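Long-range contact in B-cell differentiation antigen CD72 (Mus musculus, PDB 5B1R), which serves as a B-cell co-receptor that recognises the Sm/RNP self-antigen and, when ligated together with the B-cell receptor, inhibits signalling by that receptor: residues R24-S29 against S68-M73. The protein carries 2 engineered substitutions. Sequence-based numbering, arbitrary orientation.
Unlike the reference sequence in segment 24-29: Arg24 (reference Gly).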
loop_
_atom_site.group_PDB
_atom_site.type_symbol
_atom_site.label_atom_id
_atom_site.label_comp_id
_atom_site.label_asym_id
_atom_site.label_seq_id
_atom_site.Cartn_x
_atom_site.Cartn_y
_atom_site.Cartn_z
ATOM N N ARG A 24 -12.362 1.431 4.005
ATOM C CA ARG A 24 -12.238 2.726 4.671
ATOM C C ARG A 24 -11.868 3.802 3.658
ATOM O O ARG A 24 -11.326 3.515 2.594
ATOM C CB ARG A 24 -11.140 2.719 5.740
ATOM C CG ARG A 24 -11.224 1.636 6.788
ATOM C CD ARG A 24 -10.105 1.812 7.793
ATOM N NE ARG A 24 -10.132 0.786 8.842
ATOM C CZ ARG A 24 -9.510 -0.379 8.775
ATOM N NH1 ARG A 24 -8.797 -0.693 7.708
ATOM N NH2 ARG A 24 -9.619 -1.223 9.803
ATOM N N SER A 25 -12.110 5.052 4.022
ATOM C CA SER A 25 -11.537 6.182 3.295
ATOM C C SER A 25 -10.016 6.162 3.421
ATOM O O SER A 25 -9.454 5.409 4.223
ATOM C CB SER A 25 -12.050 7.486 3.884
ATOM O OG SER A 25 -11.596 7.623 5.222
ATOM N N LEU A 26 -9.346 7.007 2.649
ATOM C CA LEU A 26 -7.906 7.087 2.780
ATOM C C LEU A 26 -7.527 7.508 4.190
ATOM O O LEU A 26 -6.665 6.895 4.810
ATOM C CB LEU A 26 -7.291 8.000 1.703
ATOM C CG LEU A 26 -5.748 8.089 1.680
ATOM C CD1 LEU A 26 -5.144 8.986 2.767
ATOM C CD2 LEU A 26 -5.095 6.707 1.691
ATOM N N GLU A 27 -8.164 8.573 4.678
ATOM C CA GLU A 27 -7.834 9.106 5.991
ATOM C C GLU A 27 -8.035 8.049 7.067
ATOM O O GLU A 27 -7.201 7.913 7.972
ATOM C CB GLU A 27 -8.700 10.329 6.281
ATOM C CG GLU A 27 -8.619 10.887 7.686
ATOM C CD GLU A 27 -9.415 12.174 7.826
ATOM O OE1 GLU A 27 -9.038 13.175 7.182
ATOM O OE2 GLU A 27 -10.421 12.186 8.565
ATOM N N GLU A 28 -9.138 7.302 6.991
ATOM C CA GLU A 28 -9.374 6.283 8.014
ATOM C C GLU A 28 -8.402 5.105 7.855
ATOM O O GLU A 28 -8.013 4.483 8.849
ATOM C CB GLU A 28 -10.845 5.853 8.013
ATOM C CG GLU A 28 -11.786 6.929 8.567
ATOM C CD GLU A 28 -11.509 7.270 10.021
ATOM O OE1 GLU A 28 -11.397 6.336 10.832
ATOM O OE2 GLU A 28 -11.433 8.478 10.349
ATOM N N SER A 29 -7.987 4.812 6.620
ATOM C CA SER A 29 -6.956 3.792 6.400
ATOM C C SER A 29 -5.619 4.239 7.012
ATOM O O SER A 29 -4.925 3.453 7.668
ATOM C CB SER A 29 -6.791 3.502 4.899
ATOM O OG SER A 29 -7.993 2.999 4.318
ATOM N N SER A 68 -9.358 -2.450 -5.274
ATOM C CA SER A 68 -8.294 -1.448 -5.298
ATOM C C SER A 68 -7.896 -1.151 -3.876
ATOM O O SER A 68 -8.753 -1.126 -2.985
ATOM C CB SER A 68 -8.773 -0.152 -5.928
ATOM O OG SER A 68 -9.199 -0.335 -7.265
ATOM N N TYR A 69 -6.599 -0.921 -3.667
ATOM C CA TYR A 69 -6.070 -0.777 -2.311
ATOM C C TYR A 69 -5.468 0.597 -2.084
ATOM O O TYR A 69 -4.577 1.012 -2.825
ATOM C CB TYR A 69 -4.989 -1.835 -2.035
ATOM C CG TYR A 69 -5.546 -3.247 -2.040
ATOM C CD1 TYR A 69 -5.750 -3.931 -3.228
ATOM C CD2 TYR A 69 -5.879 -3.881 -0.843
ATOM C CE1 TYR A 69 -6.299 -5.203 -3.234
ATOM C CE2 TYR A 69 -6.418 -5.160 -0.833
ATOM C CZ TYR A 69 -6.619 -5.820 -2.031
ATOM O OH TYR A 69 -7.155 -7.094 -2.053
ATOM N N TRP A 70 -5.913 1.294 -1.042
ATOM C CA TRP A 70 -5.235 2.523 -0.646
ATOM C C TRP A 70 -3.776 2.256 -0.271
ATOM O O TRP A 70 -3.481 1.308 0.469
ATOM C CB TRP A 70 -5.928 3.184 0.542
ATOM C CG TRP A 70 -7.268 3.808 0.299
ATOM C CD1 TRP A 70 -8.404 3.554 0.991
ATOM C CD2 TRP A 70 -7.577 4.847 -0.640
ATOM N NE1 TRP A 70 -9.419 4.360 0.532
ATOM C CE2 TRP A 70 -8.942 5.164 -0.476
ATOM C CE3 TRP A 70 -6.837 5.530 -1.614
ATOM C CZ2 TRP A 70 -9.580 6.159 -1.233
ATOM C CZ3 TRP A 70 -7.474 6.496 -2.373
ATOM C CH2 TRP A 70 -8.831 6.797 -2.181
ATOM N N ILE A 71 -2.889 3.129 -0.746
ATOM C CA ILE A 71 -1.471 3.092 -0.405
ATOM C C ILE A 71 -1.004 4.532 -0.145
ATOM O O ILE A 71 -1.770 5.493 -0.286
ATOM C CB ILE A 71 -0.615 2.436 -1.531
ATOM C CG1 ILE A 71 -0.711 3.215 -2.854
ATOM C CG2 ILE A 71 -1.019 0.963 -1.718
ATOM C CD1 ILE A 71 0.427 2.928 -3.795
ATOM N N GLN A 72 0.269 4.679 0.213
ATOM C CA GLN A 72 0.843 6.001 0.397
ATOM C C GLN A 72 0.832 6.802 -0.901
ATOM O O GLN A 72 1.247 6.315 -1.951
ATOM C CB GLN A 72 2.285 5.870 0.857
ATOM C CG GLN A 72 2.966 7.207 1.079
ATOM C CD GLN A 72 4.459 7.050 1.290
ATOM O OE1 GLN A 72 4.905 6.767 2.398
ATOM N NE2 GLN A 72 5.231 7.206 0.223
ATOM N N MET A 73 0.388 8.044 -0.827
ATOM C CA MET A 73 0.469 8.947 -1.959
ATOM C C MET A 73 1.937 9.172 -2.338
ATOM O O MET A 73 2.803 9.353 -1.474
ATOM C CB MET A 73 -0.170 10.286 -1.585
ATOM C CG MET A 73 -0.194 11.263 -2.729
ATOM S SD MET A 73 -0.806 12.896 -2.294
ATOM C CE MET A 73 0.401 13.429 -1.088
#
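Trp70 reaches from the short strand 69-70 to the start of helix 26-35 and lays its indole against Leu26. The CB of Leu26 sits over one face, 3.9 Å from the centroid of the six-membered ring of Trp70 and 11° off the ring normal, a clear CH-pi contact. Farther along the same side chain, CD2 of Leu26 packs 3.8 Å from CB of Trp70, so the leucine spans the indole from its benzo half to its root. That reach depends on CG of Leu26 standing anti to the backbone N (chi1 -176°).

The indole also makes a polar contact at its edge. NE1 of Trp70 donates to the main-chain O of Arg24, 2.9 Å away and close to the ring plane, though the N-H points off line, at 134°. Arg24 is an engineered residue, but the bond does not use its side chain. Leu26 N lies over the ring face and, being a donor itself, does not bond to NE1. At the pyrrole end, OG of Ser29 comes obliquely to within 3.4 Å of CD1 of Trp70. OG of Ser29 is turned back to donate to O of Ser25, 2.8 Å away, and Ser29 N meets the same oxygen from the opposite face of its plane. Ser25 is the N-cap, its OG accepting from Glu28 N.

Beyond the pair, His109 meets the tryptophan ring edge-to-face, and both Leu26 and Trp70 touch Cys88, half of the disulfide with Cys105. Within this C-type lectin-like domain, the indole thus joins the helix start to strand 69-70, pairing apolar cover on its face with an N-H held mainly by Arg24 O and weakly by Glu107 O.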